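Local structure of NAD-dependent epimerase/dehydratase (Bacteroides thetaiotaomicron, 3DHN) at residues 6-11 and 69-74. The protein is a putative NAD(P)-binding epimerase or reductase with a Rossmann-type fold, probably an oxidoreductase that uses NAD or NADP. Numbering follows the deposited sequence.
Sequences KIVLIG and DAVISA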
loop_
_atom_site.group_PDB
_atom_site.type_symbol
_atom_site.label_atom_id
_atom_site.label_comp_id
_atom_site.label_asym_id
_atom_site.label_seq_id
_atom_site.Cartn_x
_atom_site.Cartn_y
_atom_site.Cartn_z
ATOM N N LYS A 6 -15.094 9.761 1.656
ATOM C CA LYS A 6 -15.440 8.356 1.482
ATOM C C LYS A 6 -14.354 7.586 0.741
ATOM O O LYS A 6 -13.921 7.992 -0.339
ATOM C CB LYS A 6 -16.762 8.222 0.725
ATOM C CG LYS A 6 -18.003 8.268 1.610
ATOM C CD LYS A 6 -19.241 7.873 0.808
ATOM C CE LYS A 6 -19.097 6.464 0.233
ATOM N NZ LYS A 6 -20.181 6.130 -0.737
ATOM N N ILE A 7 -13.929 6.469 1.322
ATOM C CA ILE A 7 -12.881 5.651 0.727
ATOM C C ILE A 7 -13.156 4.156 0.815
ATOM O O ILE A 7 -13.949 3.694 1.646
ATOM C CB ILE A 7 -11.506 5.903 1.412
ATOM C CG1 ILE A 7 -11.499 5.300 2.820
ATOM C CG2 ILE A 7 -11.230 7.396 1.509
ATOM C CD1 ILE A 7 -10.172 5.459 3.555
ATOM N N VAL A 8 -12.491 3.409 -0.057
ATOM C CA VAL A 8 -12.594 1.961 -0.082
ATOM C C VAL A 8 -11.199 1.421 0.220
ATOM O O VAL A 8 -10.209 1.897 -0.341
ATOM C CB VAL A 8 -13.006 1.440 -1.462
ATOM C CG1 VAL A 8 -13.204 -0.068 -1.399
ATOM C CG2 VAL A 8 -14.272 2.139 -1.929
ATOM N N LEU A 9 -11.122 0.436 1.110
ATOM C CA LEU A 9 -9.847 -0.169 1.473
ATOM C C LEU A 9 -9.903 -1.625 1.030
ATOM O O LEU A 9 -10.628 -2.434 1.618
ATOM C CB LEU A 9 -9.638 -0.092 2.986
ATOM C CG LEU A 9 -8.233 0.098 3.575
ATOM C CD1 LEU A 9 -8.286 -0.302 5.043
ATOM C CD2 LEU A 9 -7.192 -0.727 2.843
ATOM N N ILE A 10 -9.160 -1.957 -0.018
ATOM C CA ILE A 10 -9.133 -3.325 -0.528
ATOM C C ILE A 10 -8.043 -4.144 0.167
ATOM O O ILE A 10 -6.860 -3.772 0.164
ATOM C CB ILE A 10 -8.908 -3.337 -2.053
ATOM C CG1 ILE A 10 -10.098 -2.661 -2.751
ATOM C CG2 ILE A 10 -8.743 -4.768 -2.550
ATOM C CD1 ILE A 10 -9.947 -2.522 -4.251
ATOM N N GLY A 11 -8.454 -5.255 0.771
ATOM C CA GLY A 11 -7.518 -6.102 1.479
ATOM C C GLY A 11 -7.290 -5.544 2.869
ATOM O O GLY A 11 -6.151 -5.450 3.341
ATOM N N ASP A 69 -14.335 8.555 -3.042
ATOM C CA ASP A 69 -13.504 9.724 -3.305
ATOM C C ASP A 69 -12.083 9.243 -3.641
ATOM O O ASP A 69 -11.362 9.883 -4.405
ATOM C CB ASP A 69 -13.470 10.637 -2.068
ATOM C CG ASP A 69 -14.844 11.235 -1.731
ATOM O OD1 ASP A 69 -14.975 11.863 -0.657
ATOM O OD2 ASP A 69 -15.789 11.085 -2.539
ATOM N N ALA A 70 -11.693 8.109 -3.063
ATOM C CA ALA A 70 -10.373 7.516 -3.295
ATOM C C ALA A 70 -10.368 6.051 -2.874
ATOM O O ALA A 70 -11.214 5.608 -2.081
ATOM C CB ALA A 70 -9.298 8.281 -2.516
ATOM N N VAL A 71 -9.412 5.302 -3.413
ATOM C CA VAL A 71 -9.276 3.886 -3.102
ATOM C C VAL A 71 -7.840 3.563 -2.699
ATOM O O VAL A 71 -6.891 4.013 -3.336
ATOM C CB VAL A 71 -9.640 2.997 -4.319
ATOM C CG1 VAL A 71 -9.249 1.537 -4.050
ATOM C CG2 VAL A 71 -11.130 3.091 -4.608
ATOM N N ILE A 72 -7.695 2.792 -1.625
ATOM C CA ILE A 72 -6.394 2.355 -1.148
ATOM C C ILE A 72 -6.422 0.835 -1.225
ATOM O O ILE A 72 -7.377 0.206 -0.760
ATOM C CB ILE A 72 -6.145 2.739 0.328
ATOM C CG1 ILE A 72 -6.174 4.256 0.501
ATOM C CG2 ILE A 72 -4.804 2.162 0.794
ATOM C CD1 ILE A 72 -6.137 4.697 1.965
ATOM N N SER A 73 -5.391 0.242 -1.819
ATOM C CA SER A 73 -5.329 -1.208 -1.915
ATOM C C SER A 73 -4.134 -1.784 -1.160
ATOM O O SER A 73 -2.988 -1.390 -1.405
ATOM C CB SER A 73 -5.262 -1.654 -3.375
ATOM O OG SER A 73 -5.090 -3.064 -3.451
ATOM N N ALA A 74 -4.415 -2.710 -0.246
ATOM C CA ALA A 74 -3.387 -3.385 0.544
ATOM C C ALA A 74 -3.352 -4.879 0.191
ATOM O O ALA A 74 -2.937 -5.713 1.001
ATOM C CB ALA A 74 -3.663 -3.203 2.037
HETATM O O HOH W 1 -4.085 -6.963 3.002
#
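D69 meets K6 twice where the two strands begin to pair: its backbone N donates to K6 O (2.8 Å), while its carboxylate OD1 takes the N-H of K6 from above the carboxylate plane, 3.1 Å away. CG lies beside the residue's own backbone N (chi1 -65°), which swings the carboxylate back to K6; the same OD1 also accepts from K5 N. With an alanine here, the N-H groups of K5 and K6 would probably lose the carboxylate acceptor they share. A70 then offers its O to V8 N, in the carbonyl plane, and the same oxygen receives a CA-H...O contact from I7. V71 lies on the face shared with V8 and I10: its CG2 packs on V8 CB at 4.0 Å, and CG1 reaches I10 CD1 at 4.1 Å. I72 bonds to strand 6-10 through both its backbone N and its O, the N giving an almost straight bond to V8 O and the O accepting from I10 N at 2.9 Å; its side chain turns to the other face, where CG2 approaches L9 CD2. S73 sits beside I10 on the V71 face. A74 N closes the ladder on I10 O at 2.7 Å, and a water joins A74 O to G11 O. This parallel pair lies inside the parallel part of a Rossmann-type sheet, where the chain order reverses: strand 30-34 flanks 6-10, strand 106-110 flanks 70-73, and L205, M201 and I202 of helix 194-206 cover the I7, A70 and I72 face.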